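Local coordinates for protein Dye-decolorizing peroxidase (Irpex lacteus, PDB 7D8M) that binds heme b and probably uses it, as DyP-type peroxidases generally do, to reduce peroxide while oxidising dyes and other substrates, at residues A[27-32]-A[111-116]; A[93-98]-A[107-112]; A[122-125]-A[131-134]; A[155-158]-A[162-165]; A[292-295]-A[299-302]. All blocks are in the same frame, centred on the assembly; numbering follows the deposited sequence.

Contacts 1, 2 and 3 belong to the first ferredoxin-like unit of the chain. Contacts 1 and 2 lie next to each other, their centres about 10 Å apart; they share Glu111 and Ala112, and the Phe96 ring of contact 2 packs on Lys114 and Gly115 of contact 1. Contact 3, about 17 Å from contact 1 between centres, is reached through the same sheet, where strands 24-32 and 120-126 are neighbours. Contact 4 follows strand 147-156 out of that sheet toward the cofactor, its His165 side chain about 8 Å from the heme. Contact 5 lies about 33 Å from contact 4 between centres, with the Tyr293 side chain about 5 Å from the heme.

Contact 1. Residues A[27-32]-A[111-116]; sequences FVFFHI and EAFKGT
Phe113 sets the edge of its ring over one face of Phe29, a T-shaped pair in which a loop residue meets the antiparallel sheet of a ferredoxin-like fold. The two planes stand at 87° and the ring centroids lie 5.0 Å apart. CZ of Phe113 sits over the middle of the Phe29 ring, 3.8 Å above its plane, while Phe29 in turn lies near the plane of the Phe113 ring. Phe29 belongs to strand 24-32, and Phe113 closes a short 3-10 turn in the connection leading to strand 120-126. With CG of Phe113 anti to the carbonyl carbon (chi1 -68°), the ring reaches down to the sheet although its CB does not point there. The cluster extends past the pair: Phe221, on a strand of the second sheet, also meets Phe29 edge-to-face, and Tyr151 of strand 147-156 meets Phe113. Two atoms make the approach, CE1 of Phe113 lying 3.9 Å from Phe29 CD1 and CZ of Phe113 lying 3.9 Å from Phe29 CE2.

Contact 2. Residues A[93-98]-A[107-112]; sequences DGQFKD and STWEEA
Trp109 and Phe96 form an offset edge-to-face aromatic pair, buried where the start of helix 95-102 meets the loop that follows that helix. The edge of the Phe96 ring is turned toward the face of the indole; its plane is inclined by 62° to the six-membered ring, and the two centroids are 5.4 Å apart. CD1 of Phe96 makes the nearest side-chain approach, 3.6 Å from Trp109 CZ3, while CE1 lies above the indole and is displaced toward its rim. With CG of Phe96 anti to the backbone N (chi1 -173°), the ring edge is turned to the indole. The indole also touches main chain: Phe96 CA is 3.6 Å from Trp109 CH2. Gln95 adds a second, polar-tipped contact. Its extended chain brings OE1 to 3.7 Å from Trp109 CH2, with the amide nearly perpendicular to the indole plane at 86°. Trp109 NE1 is held by Asp104 OD2. Gln95 also packs on Tyr435 and Trp109 on Ser430, so the pairing of helix and loop rests on strand 428-438, while the carbonyl of Phe221, on strand 217-226, takes one hydrogen bond from Gln95 NE2.

Contact 3. Residues A[122-125]-A[131-134]; sequences FLIG and ITAQ
Thr132, which lays its methyl against Ile124, turns its hydroxyl back into its own helix, where OG1 is hydrogen-bonded to Glu129 O in the first turn of helix 129-143. This buried polar atom is therefore satisfied without drawing on the strand, and the contact across the two segments is purely van der Waals. With OG1 between the backbone N and the carbonyl carbon (chi1 65°), CG2 is left to meet the strand, 3.6 Å from Ile124 O. Strand 120-126 and helix 129-143 are the first two elements of a beta-alpha-beta crossover in the ferredoxin-like fold, which continues into strand 147-156, with strand 24-32 lying between the two strands of the crossover. Ile124 supplies the other half of the packing. Its CG2 branch meets the root of the threonine, 3.8 Å from Thr132 CA and 4.0 Å from Thr132 CB. The two side chains meet at a slant, and Ile124 also packs on Tyr135 and Leu139 farther along the helix, while Thr132 touches Lys26 of strand 24-32.

Contact 4. Residues A[155-158]-A[162-165]; sequences SAAR and EKGH
Arg158 and Glu162 make the ionic part of this contact, NH1 of the arginine lying 3.0 Å from OE1 of the glutamate. Their side chains run side by side in the same direction, guanidinium and carboxylate only 25° from parallel. A second charge, Glu343, takes Arg158 NH2. Among the hydrogen bonds, Lys163 NZ donates to Arg158 O at 2.9 Å, from well above the carbonyl plane; bends at chi3 and chi4 (-51° and -74°) curl the lysine chain over that oxygen, and the same ammonium forms a salt bridge with Asp23. The donor lysine sits in a type II beta turn from Glu162 to His165, closed by His165 N to Glu162 O, with Gly164 at its positive-phi position. A water ties the segments together, accepting from Arg158 N at 2.9 Å and donating to His165 O at 2.8 Å, with a weak bond from Gly164 N. The turn leads into the GXXDG motif of the family: Gly169 O takes His165 ND1, and Asp172 is backbone-bonded to Gly164. In the van der Waals packing, Glu162 CB sits over the guanidinium face of Arg158, 3.6 Å above its plane, and Ala157 CB lies 4.0 Å from Lys163 CG.

Contact 5. Residues A[292-295]-A[299-302]; sequences NYSH and DLAT
Two Asx turns in the long loop before the proximal heme helix face each other across Leu300, which packs its branched end against Tyr293 and Ser294. In the first turn, Asn292 OD1 accepts from Ser294 N at 2.9 Å, a fairly straight bond with 153° at the hydrogen. In the second, Asp299 OD1 takes Ala301 N at 2.9 Å from above the carboxylate plane, and Thr302 N closes onto Asp299 O. Between the turns the contact is mostly methyl carbon on a carbonyl and a hydroxyl, with one apolar approach. The CD1 branch of Leu300 lies 3.5 Å from Ser294 OG, and CD2 lies 3.6 Å from Tyr293 O. CD2 also approaches Tyr293 CB, at 4.3 Å, while the tyrosine ring itself leads away from Leu300. CG of Leu300, anti to the carbonyl carbon (chi1 -83°), carries both methyls toward the other turn. The Tyr293 ring makes a cation-pi contact with Arg314 and packs on Arg319, a heme-binding residue. Leu300 touches Arg314 and Asp320. Helix 312-316 begins with His312, the axial ligand of the iron, so Tyr293 and Leu300, each held next to an Asx turn, probably belong to the second shell on the proximal side of a DyP-type heme site.

Contact 1. Residues A[27-32]-A[111-116]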
loop_
_atom_site.group_PDB
_atom_site.type_symbol
_atom_site.label_atom_id
_atom_site.label_comp_id
_atom_site.label_asym_id
_atom_site.label_seq_id
_atom_site.Cartn_x
_atom_site.Cartn_y
_atom_site.Cartn_z
ATOM N N PHE A 27 2.974 -10.934 9.431
ATOM C CA PHE A 27 4.236 -10.343 8.999
ATOM C C PHE A 27 5.299 -10.705 10.020
ATOM O O PHE A 27 5.204 -10.294 11.182
ATOM C CB PHE A 27 4.122 -8.820 8.868
ATOM C CG PHE A 27 3.179 -8.372 7.795
ATOM C CD1 PHE A 27 1.815 -8.293 8.043
ATOM C CD2 PHE A 27 3.651 -8.040 6.535
ATOM C CE1 PHE A 27 0.935 -7.878 7.054
ATOM C CE2 PHE A 27 2.786 -7.632 5.532
ATOM C CZ PHE A 27 1.423 -7.550 5.790
ATOM N N VAL A 28 6.304 -11.484 9.598
ATOM C CA VAL A 28 7.368 -11.925 10.496
ATOM C C VAL A 28 8.641 -11.186 10.109
ATOM O O VAL A 28 9.295 -11.528 9.115
ATOM C CB VAL A 28 7.571 -13.444 10.445
ATOM C CG1 VAL A 28 8.660 -13.861 11.437
ATOM C CG2 VAL A 28 6.263 -14.159 10.768
ATOM N N PHE A 29 9.015 -10.187 10.909
ATOM C CA PHE A 29 10.224 -9.409 10.662
ATOM C C PHE A 29 11.370 -10.004 11.473
ATOM O O PHE A 29 11.207 -10.328 12.655
ATOM C CB PHE A 29 10.018 -7.938 11.026
ATOM C CG PHE A 29 8.907 -7.250 10.227
ATOM C CD1 PHE A 29 9.170 -6.675 8.992
ATOM C CD2 PHE A 29 7.613 -7.204 10.716
ATOM C CE1 PHE A 29 8.152 -6.048 8.254
ATOM C CE2 PHE A 29 6.597 -6.574 9.996
ATOM C CZ PHE A 29 6.867 -5.999 8.765
ATOM N N PHE A 30 12.527 -10.147 10.843
ATOM C CA PHE A 30 13.586 -10.917 11.470
ATOM C C PHE A 30 14.941 -10.286 11.208
ATOM O O PHE A 30 15.130 -9.530 10.251
ATOM C CB PHE A 30 13.593 -12.369 10.967
ATOM C CG PHE A 30 13.786 -12.497 9.473
ATOM C CD1 PHE A 30 15.062 -12.496 8.914
ATOM C CD2 PHE A 30 12.692 -12.635 8.630
ATOM C CE1 PHE A 30 15.238 -12.611 7.542
ATOM C CE2 PHE A 30 12.861 -12.757 7.261
ATOM C CZ PHE A 30 14.140 -12.748 6.717
ATOM N N HIS A 31 15.896 -10.675 12.051
ATOM C CA HIS A 31 17.306 -10.354 11.917
ATOM C C HIS A 31 18.067 -11.653 11.702
ATOM O O HIS A 31 17.690 -12.697 12.247
ATOM C CB HIS A 31 17.822 -9.651 13.175
ATOM C CG HIS A 31 19.286 -9.339 13.139
ATOM N ND1 HIS A 31 19.792 -8.233 12.493
ATOM C CD2 HIS A 31 20.351 -9.982 13.677
ATOM C CE1 HIS A 31 21.107 -8.215 12.622
ATOM N NE2 HIS A 31 21.470 -9.258 13.344
ATOM N N ILE A 32 19.130 -11.599 10.903
ATOM C CA ILE A 32 19.909 -12.791 10.578
ATOM C C ILE A 32 21.108 -12.859 11.516
ATOM O O ILE A 32 21.959 -11.960 11.512
ATOM C CB ILE A 32 20.350 -12.790 9.106
ATOM C CG1 ILE A 32 19.119 -12.743 8.200
ATOM C CG2 ILE A 32 21.192 -14.021 8.800
ATOM C CD1 ILE A 32 19.434 -12.756 6.728
ATOM N N GLU A 111 9.755 0.157 17.886
ATOM C CA GLU A 111 11.186 0.190 18.180
ATOM C C GLU A 111 11.986 -0.670 17.208
ATOM O O GLU A 111 13.059 -0.260 16.749
ATOM C CB GLU A 111 11.428 -0.259 19.621
ATOM C CG GLU A 111 12.881 -0.205 20.048
ATOM C CD GLU A 111 13.441 1.208 20.030
ATOM O OE1 GLU A 111 12.661 2.167 20.234
ATOM O OE2 GLU A 111 14.666 1.361 19.817
ATOM N N ALA A 112 11.476 -1.862 16.870
ATOM C CA ALA A 112 12.218 -2.782 16.012
ATOM C C ALA A 112 12.586 -2.171 14.667
ATOM O O ALA A 112 13.569 -2.601 14.052
ATOM C CB ALA A 112 11.411 -4.065 15.788
ATOM N N PHE A 113 11.833 -1.185 14.197
ATOM C CA PHE A 113 12.116 -0.573 12.906
ATOM C C PHE A 113 13.112 0.578 12.987
ATOM O O PHE A 113 13.588 1.042 11.939
ATOM C CB PHE A 113 10.816 -0.061 12.268
ATOM C CG PHE A 113 9.877 -1.149 11.852
ATOM C CD1 PHE A 113 10.297 -2.146 10.986
ATOM C CD2 PHE A 113 8.580 -1.177 12.321
ATOM C CE1 PHE A 113 9.439 -3.162 10.600
ATOM C CE2 PHE A 113 7.710 -2.190 11.941
ATOM C CZ PHE A 113 8.146 -3.186 11.080
ATOM N N LYS A 114 13.433 1.050 14.194
ATOM C CA LYS A 114 14.200 2.286 14.358
ATOM C C LYS A 114 15.691 1.987 14.204
ATOM O O LYS A 114 16.496 2.087 15.132
ATOM C CB LYS A 114 13.879 2.940 15.693
ATOM C CG LYS A 114 12.403 3.276 15.845
ATOM C CD LYS A 114 12.108 3.971 17.159
ATOM C CE LYS A 114 12.494 5.442 17.097
ATOM N NZ LYS A 114 12.035 6.155 18.316
ATOM N N GLY A 115 16.050 1.621 12.989
ATOM C CA GLY A 115 17.436 1.363 12.670
ATOM C C GLY A 115 17.521 0.502 11.428
ATOM O O GLY A 115 16.683 0.602 10.531
ATOM N N THR A 116 18.548 -0.348 11.403
ATOM C CA THR A 116 18.792 -1.232 10.272
ATOM C C THR A 116 18.955 -2.669 10.750
ATOM O O THR A 116 19.633 -3.474 10.106
ATOM C CB THR A 116 20.016 -0.776 9.475
ATOM O OG1 THR A 116 21.163 -0.749 10.338
ATOM C CG2 THR A 116 19.788 0.620 8.889
#

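Contact 2. Residues A[93-98]-A[107-112]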
loop_
_atom_site.group_PDB
_atom_site.type_symbol
_atom_site.label_atom_id
_atom_site.label_comp_id
_atom_site.label_asym_id
_atom_site.label_seq_id
_atom_site.Cartn_x
_atom_site.Cartn_y
_atom_site.Cartn_z
ATOM N N ASP A 93 19.102 3.116 1.350
ATOM C CA ASP A 93 19.098 3.945 2.549
ATOM C C ASP A 93 18.379 3.266 3.706
ATOM O O ASP A 93 18.744 3.472 4.874
ATOM C CB ASP A 93 18.415 5.287 2.254
ATOM C CG ASP A 93 19.357 6.315 1.646
ATOM O OD1 ASP A 93 20.582 6.064 1.609
ATOM O OD2 ASP A 93 18.861 7.377 1.197
ATOM N N GLY A 94 17.332 2.497 3.411
ATOM C CA GLY A 94 16.477 1.974 4.465
ATOM C C GLY A 94 15.436 3.001 4.857
ATOM O O GLY A 94 15.675 4.202 4.711
ATOM N N GLN A 95 14.283 2.549 5.358
ATOM C CA GLN A 95 13.172 3.469 5.581
ATOM C C GLN A 95 13.423 4.382 6.772
ATOM O O GLN A 95 12.933 5.521 6.792
ATOM C CB GLN A 95 11.867 2.690 5.770
ATOM C CG GLN A 95 10.593 3.568 5.750
ATOM C CD GLN A 95 9.330 2.748 5.977
ATOM O OE1 GLN A 95 8.645 2.920 6.979
ATOM N NE2 GLN A 95 9.028 1.841 5.050
ATOM N N PHE A 96 14.185 3.920 7.761
ATOM C CA PHE A 96 14.441 4.746 8.934
ATOM C C PHE A 96 15.244 5.980 8.555
ATOM O O PHE A 96 14.893 7.108 8.926
ATOM C CB PHE A 96 15.184 3.934 9.993
ATOM C CG PHE A 96 15.336 4.642 11.300
ATOM C CD1 PHE A 96 14.221 5.037 12.022
ATOM C CD2 PHE A 96 16.596 4.902 11.816
ATOM C CE1 PHE A 96 14.355 5.685 13.232
ATOM C CE2 PHE A 96 16.743 5.545 13.028
ATOM C CZ PHE A 96 15.619 5.939 13.737
ATOM N N LYS A 97 16.338 5.775 7.821
ATOM C CA LYS A 97 17.117 6.894 7.316
ATOM C C LYS A 97 16.266 7.782 6.417
ATOM O O LYS A 97 16.276 9.011 6.552
ATOM C CB LYS A 97 18.341 6.371 6.563
ATOM C CG LYS A 97 19.153 7.444 5.871
ATOM C CD LYS A 97 20.331 6.840 5.132
ATOM C CE LYS A 97 21.203 7.923 4.511
ATOM N NZ LYS A 97 22.397 7.335 3.834
ATOM N N ASP A 98 15.496 7.170 5.517
ATOM C CA ASP A 98 14.670 7.911 4.570
ATOM C C ASP A 98 13.478 8.606 5.213
ATOM O O ASP A 98 12.832 9.426 4.542
ATOM C CB ASP A 98 14.171 6.967 3.472
ATOM C CG ASP A 98 13.675 7.710 2.244
ATOM O OD1 ASP A 98 14.228 8.791 1.958
ATOM O OD2 ASP A 98 12.740 7.210 1.570
ATOM N N SER A 107 9.457 9.292 16.624
ATOM C CA SER A 107 9.051 9.033 18.000
ATOM C C SER A 107 7.816 8.145 18.074
ATOM O O SER A 107 7.546 7.568 19.132
ATOM C CB SER A 107 8.803 10.348 18.748
ATOM O OG SER A 107 7.651 11.023 18.265
ATOM N N THR A 108 7.067 8.008 16.981
ATOM C CA THR A 108 5.917 7.116 16.951
ATOM C C THR A 108 6.232 5.752 16.337
ATOM O O THR A 108 5.327 4.921 16.218
ATOM C CB THR A 108 4.743 7.788 16.210
ATOM O OG1 THR A 108 5.095 8.056 14.841
ATOM C CG2 THR A 108 4.379 9.109 16.894
ATOM N N TRP A 109 7.493 5.481 15.989
ATOM C CA TRP A 109 7.848 4.235 15.318
ATOM C C TRP A 109 7.924 3.076 16.302
ATOM O O TRP A 109 8.390 3.234 17.435
ATOM C CB TRP A 109 9.197 4.365 14.614
ATOM C CG TRP A 109 9.119 4.932 13.261
ATOM C CD1 TRP A 109 8.328 5.968 12.849
ATOM C CD2 TRP A 109 9.869 4.517 12.117
ATOM N NE1 TRP A 109 8.542 6.222 11.519
ATOM C CE2 TRP A 109 9.481 5.342 11.044
ATOM C CE3 TRP A 109 10.822 3.521 11.892
ATOM C CZ2 TRP A 109 10.009 5.197 9.763
ATOM C CZ3 TRP A 109 11.352 3.382 10.620
ATOM C CH2 TRP A 109 10.942 4.215 9.573
ATOM N N GLU A 110 7.459 1.905 15.863
ATOM C CA GLU A 110 7.793 0.670 16.558
ATOM C C GLU A 110 9.303 0.558 16.696
ATOM O O GLU A 110 10.045 0.819 15.748
ATOM C CB GLU A 110 7.260 -0.544 15.793
ATOM C CG GLU A 110 5.757 -0.561 15.602
ATOM C CD GLU A 110 4.985 -0.794 16.895
ATOM O OE1 GLU A 110 5.545 -1.408 17.835
ATOM O OE2 GLU A 110 3.813 -0.346 16.960
ATOM N N GLU A 111 9.755 0.157 17.886
ATOM C CA GLU A 111 11.186 0.190 18.180
ATOM C C GLU A 111 11.986 -0.670 17.208
ATOM O O GLU A 111 13.059 -0.260 16.749
ATOM C CB GLU A 111 11.428 -0.259 19.621
ATOM C CG GLU A 111 12.881 -0.205 20.048
ATOM C CD GLU A 111 13.441 1.208 20.030
ATOM O OE1 GLU A 111 12.661 2.167 20.234
ATOM O OE2 GLU A 111 14.666 1.361 19.817
ATOM N N ALA A 112 11.476 -1.862 16.870
ATOM C CA ALA A 112 12.218 -2.782 16.012
ATOM C C ALA A 112 12.586 -2.171 14.667
ATOM O O ALA A 112 13.569 -2.601 14.052
ATOM C CB ALA A 112 11.411 -4.065 15.788
#

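Contact 3. Residues A[122-125]-A[131-134]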
loop_
_atom_site.group_PDB
_atom_site.type_symbol
_atom_site.label_atom_id
_atom_site.label_comp_id
_atom_site.label_asym_id
_atom_site.label_seq_id
_atom_site.Cartn_x
_atom_site.Cartn_y
_atom_site.Cartn_z
ATOM N N PHE A 122 9.006 -12.273 6.366
ATOM C CA PHE A 122 8.173 -13.325 5.804
ATOM C C PHE A 122 6.731 -12.841 5.837
ATOM O O PHE A 122 6.266 -12.352 6.871
ATOM C CB PHE A 122 8.307 -14.623 6.611
ATOM C CG PHE A 122 9.494 -15.476 6.232
ATOM C CD1 PHE A 122 9.423 -16.357 5.163
ATOM C CD2 PHE A 122 10.664 -15.436 6.979
ATOM C CE1 PHE A 122 10.500 -17.160 4.822
ATOM C CE2 PHE A 122 11.752 -16.235 6.645
ATOM C CZ PHE A 122 11.668 -17.099 5.564
ATOM N N LEU A 123 6.038 -12.956 4.705
ATOM C CA LEU A 123 4.594 -12.764 4.628
ATOM C C LEU A 123 3.920 -14.130 4.607
ATOM O O LEU A 123 4.193 -14.938 3.716
ATOM C CB LEU A 123 4.204 -11.973 3.376
ATOM C CG LEU A 123 4.265 -10.450 3.433
ATOM C CD1 LEU A 123 5.650 -9.985 3.780
ATOM C CD2 LEU A 123 3.830 -9.863 2.095
ATOM N N ILE A 124 3.024 -14.376 5.558
ATOM C CA ILE A 124 2.330 -15.658 5.685
ATOM C C ILE A 124 0.833 -15.390 5.656
ATOM O O ILE A 124 0.283 -14.824 6.611
ATOM C CB ILE A 124 2.709 -16.394 6.973
ATOM C CG1 ILE A 124 4.225 -16.622 7.067
ATOM C CG2 ILE A 124 1.922 -17.715 7.088
ATOM C CD1 ILE A 124 4.679 -16.927 8.494
ATOM N N GLY A 125 0.166 -15.836 4.591
ATOM C CA GLY A 125 -1.269 -15.634 4.450
ATOM C C GLY A 125 -2.067 -16.925 4.506
ATOM O O GLY A 125 -1.719 -17.898 3.827
ATOM N N ILE A 131 -3.161 -21.274 11.501
ATOM C CA ILE A 131 -2.250 -21.751 10.464
ATOM C C ILE A 131 -1.075 -20.794 10.276
ATOM O O ILE A 131 0.067 -21.232 10.095
ATOM C CB ILE A 131 -3.012 -21.976 9.147
ATOM C CG1 ILE A 131 -4.089 -23.051 9.327
ATOM C CG2 ILE A 131 -2.069 -22.404 8.044
ATOM C CD1 ILE A 131 -4.880 -23.301 8.077
ATOM N N THR A 132 -1.321 -19.473 10.287
ATOM C CA THR A 132 -0.186 -18.556 10.181
ATOM C C THR A 132 0.760 -18.721 11.366
ATOM O O THR A 132 1.981 -18.601 11.209
ATOM C CB THR A 132 -0.639 -17.086 10.077
ATOM O OG1 THR A 132 -1.281 -16.697 11.295
ATOM C CG2 THR A 132 -1.563 -16.860 8.875
ATOM N N ALA A 133 0.222 -19.017 12.554
ATOM C CA ALA A 133 1.085 -19.250 13.706
ATOM C C ALA A 133 1.869 -20.547 13.539
ATOM O O ALA A 133 3.041 -20.632 13.926
ATOM C CB ALA A 133 0.250 -19.285 14.983
ATOM N N GLN A 134 1.228 -21.558 12.951
ATOM C CA GLN A 134 1.887 -22.824 12.642
ATOM C C GLN A 134 3.088 -22.608 11.734
ATOM O O GLN A 134 4.197 -23.084 12.020
ATOM C CB GLN A 134 0.879 -23.754 11.972
ATOM C CG GLN A 134 0.918 -25.203 12.411
ATOM C CD GLN A 134 -0.456 -25.844 12.290
ATOM O OE1 GLN A 134 -1.097 -25.775 11.236
ATOM N NE2 GLN A 134 -0.924 -26.453 13.375
#

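Contact 4. Residues A[155-158]-A[162-165]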
loop_
_atom_site.group_PDB
_atom_site.type_symbol
_atom_site.label_atom_id
_atom_site.label_comp_id
_atom_site.label_asym_id
_atom_site.label_seq_id
_atom_site.Cartn_x
_atom_site.Cartn_y
_atom_site.Cartn_z
ATOM N N SER A 155 -2.332 -9.336 10.934
ATOM C CA SER A 155 -3.339 -8.494 10.318
ATOM C C SER A 155 -4.477 -9.406 9.886
ATOM O O SER A 155 -4.288 -10.617 9.704
ATOM C CB SER A 155 -2.773 -7.724 9.126
ATOM O OG SER A 155 -2.372 -8.618 8.102
ATOM N N ALA A 156 -5.674 -8.836 9.778
ATOM C CA ALA A 156 -6.854 -9.618 9.430
ATOM C C ALA A 156 -7.863 -8.746 8.705
ATOM O O ALA A 156 -8.020 -7.562 9.029
ATOM C CB ALA A 156 -7.492 -10.231 10.680
ATOM N N ALA A 157 -8.537 -9.331 7.717
ATOM C CA ALA A 157 -9.644 -8.631 7.081
ATOM C C ALA A 157 -10.742 -8.366 8.104
ATOM O O ALA A 157 -10.964 -9.157 9.027
ATOM C CB ALA A 157 -10.206 -9.434 5.904
ATOM N N ARG A 158 -11.425 -7.229 7.944
ATOM C CA ARG A 158 -12.480 -6.869 8.870
ATOM C C ARG A 158 -13.670 -7.809 8.686
ATOM O O ARG A 158 -13.803 -8.452 7.644
ATOM C CB ARG A 158 -12.870 -5.401 8.666
ATOM C CG ARG A 158 -11.733 -4.463 9.079
ATOM C CD ARG A 158 -12.158 -2.998 9.117
ATOM N NE ARG A 158 -13.389 -2.819 9.878
ATOM C CZ ARG A 158 -14.336 -1.937 9.573
ATOM N NH1 ARG A 158 -14.211 -1.147 8.508
ATOM N NH2 ARG A 158 -15.415 -1.841 10.337
ATOM N N GLU A 162 -18.070 -5.572 6.410
ATOM C CA GLU A 162 -16.907 -4.699 6.315
ATOM C C GLU A 162 -15.668 -5.432 5.809
ATOM O O GLU A 162 -14.590 -4.830 5.756
ATOM C CB GLU A 162 -16.609 -4.046 7.674
ATOM C CG GLU A 162 -17.634 -3.021 8.116
ATOM C CD GLU A 162 -17.679 -1.802 7.212
ATOM O OE1 GLU A 162 -16.612 -1.361 6.739
ATOM O OE2 GLU A 162 -18.786 -1.276 6.968
ATOM N N LYS A 163 -15.794 -6.707 5.437
ATOM C CA LYS A 163 -14.673 -7.412 4.830
ATOM C C LYS A 163 -14.275 -6.716 3.536
ATOM O O LYS A 163 -15.128 -6.344 2.723
ATOM C CB LYS A 163 -15.033 -8.872 4.562
ATOM C CG LYS A 163 -13.821 -9.752 4.267
ATOM C CD LYS A 163 -14.090 -11.221 4.587
ATOM C CE LYS A 163 -14.657 -11.428 6.001
ATOM N NZ LYS A 163 -13.650 -11.265 7.099
ATOM N N GLY A 164 -12.976 -6.507 3.360
ATOM C CA GLY A 164 -12.488 -5.727 2.248
ATOM C C GLY A 164 -12.419 -4.234 2.496
ATOM O O GLY A 164 -11.791 -3.523 1.703
ATOM N N HIS A 165 -13.034 -3.738 3.567
ATOM C CA HIS A 165 -12.950 -2.328 3.935
ATOM C C HIS A 165 -11.792 -2.101 4.899
ATOM O O HIS A 165 -11.440 -2.979 5.689
ATOM C CB HIS A 165 -14.250 -1.852 4.597
ATOM C CG HIS A 165 -15.464 -2.013 3.738
ATOM N ND1 HIS A 165 -16.268 -0.950 3.385
ATOM C CD2 HIS A 165 -16.017 -3.109 3.165
ATOM C CE1 HIS A 165 -17.258 -1.382 2.622
ATOM N NE2 HIS A 165 -17.132 -2.691 2.479
HETATM O O HOH W 1 -11.101 -5.752 5.423
#

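Contact 5. Residues A[292-295]-A[299-302]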
loop_
_atom_site.group_PDB
_atom_site.type_symbol
_atom_site.label_atom_id
_atom_site.label_comp_id
_atom_site.label_asym_id
_atom_site.label_seq_id
_atom_site.Cartn_x
_atom_site.Cartn_y
_atom_site.Cartn_z
ATOM N N ASN A 292 -12.010 9.176 -14.898
ATOM C CA ASN A 292 -10.709 9.826 -15.028
ATOM C C ASN A 292 -10.775 11.307 -14.665
ATOM O O ASN A 292 -9.854 12.063 -15.011
ATOM C CB ASN A 292 -10.141 9.641 -16.451
ATOM C CG ASN A 292 -11.024 10.257 -17.532
ATOM O OD1 ASN A 292 -11.914 11.056 -17.255
ATOM N ND2 ASN A 292 -10.765 9.888 -18.776
ATOM N N TYR A 293 -11.854 11.727 -13.994
ATOM C CA TYR A 293 -12.109 13.084 -13.525
ATOM C C TYR A 293 -12.527 14.031 -14.645
ATOM O O TYR A 293 -12.900 15.170 -14.358
ATOM C CB TYR A 293 -10.904 13.646 -12.762
ATOM C CG TYR A 293 -10.502 12.726 -11.625
ATOM C CD1 TYR A 293 -11.370 12.496 -10.568
ATOM C CD2 TYR A 293 -9.280 12.061 -11.632
ATOM C CE1 TYR A 293 -11.028 11.629 -9.528
ATOM C CE2 TYR A 293 -8.920 11.193 -10.592
ATOM C CZ TYR A 293 -9.804 10.992 -9.542
ATOM O OH TYR A 293 -9.484 10.149 -8.499
ATOM N N SER A 294 -12.498 13.585 -15.903
ATOM C CA SER A 294 -13.006 14.419 -16.992
ATOM C C SER A 294 -14.521 14.278 -17.115
ATOM O O SER A 294 -15.097 13.236 -16.792
ATOM C CB SER A 294 -12.347 14.047 -18.321
ATOM O OG SER A 294 -10.972 14.381 -18.323
ATOM N N HIS A 295 -15.167 15.350 -17.585
ATOM C CA HIS A 295 -16.616 15.400 -17.743
ATOM C C HIS A 295 -16.940 16.417 -18.827
ATOM O O HIS A 295 -16.288 17.471 -18.886
ATOM C CB HIS A 295 -17.334 15.793 -16.444
ATOM C CG HIS A 295 -17.157 14.806 -15.328
ATOM N ND1 HIS A 295 -17.909 13.655 -15.222
ATOM C CD2 HIS A 295 -16.306 14.797 -14.275
ATOM C CE1 HIS A 295 -17.523 12.977 -14.155
ATOM N NE2 HIS A 295 -16.556 13.652 -13.559
ATOM N N ASP A 299 -13.962 21.997 -16.702
ATOM C CA ASP A 299 -12.563 22.381 -16.863
ATOM C C ASP A 299 -11.728 21.617 -15.839
ATOM O O ASP A 299 -11.835 21.872 -14.634
ATOM C CB ASP A 299 -12.404 23.894 -16.688
ATOM C CG ASP A 299 -11.005 24.380 -17.033
ATOM O OD1 ASP A 299 -10.099 23.533 -17.220
ATOM O OD2 ASP A 299 -10.811 25.613 -17.113
ATOM N N LEU A 300 -10.876 20.697 -16.328
ATOM C CA LEU A 300 -9.981 19.937 -15.456
ATOM C C LEU A 300 -9.099 20.843 -14.614
ATOM O O LEU A 300 -8.652 20.444 -13.534
ATOM C CB LEU A 300 -9.087 19.005 -16.284
ATOM C CG LEU A 300 -9.651 17.665 -16.705
ATOM C CD1 LEU A 300 -8.663 16.952 -17.605
ATOM C CD2 LEU A 300 -9.947 16.844 -15.472
ATOM N N ALA A 301 -8.815 22.052 -15.100
ATOM C CA ALA A 301 -7.941 22.961 -14.371
ATOM C C ALA A 301 -8.611 23.593 -13.160
ATOM O O ALA A 301 -7.897 24.071 -12.273
ATOM C CB ALA A 301 -7.436 24.074 -15.295
ATOM N N THR A 302 -9.953 23.638 -13.101
ATOM C CA THR A 302 -10.627 24.359 -12.017
ATOM C C THR A 302 -11.751 23.602 -11.318
ATOM O O THR A 302 -12.047 23.935 -10.165
ATOM C CB THR A 302 -11.210 25.703 -12.516
ATOM O OG1 THR A 302 -12.217 25.457 -13.500
ATOM C CG2 THR A 302 -10.125 26.601 -13.106
#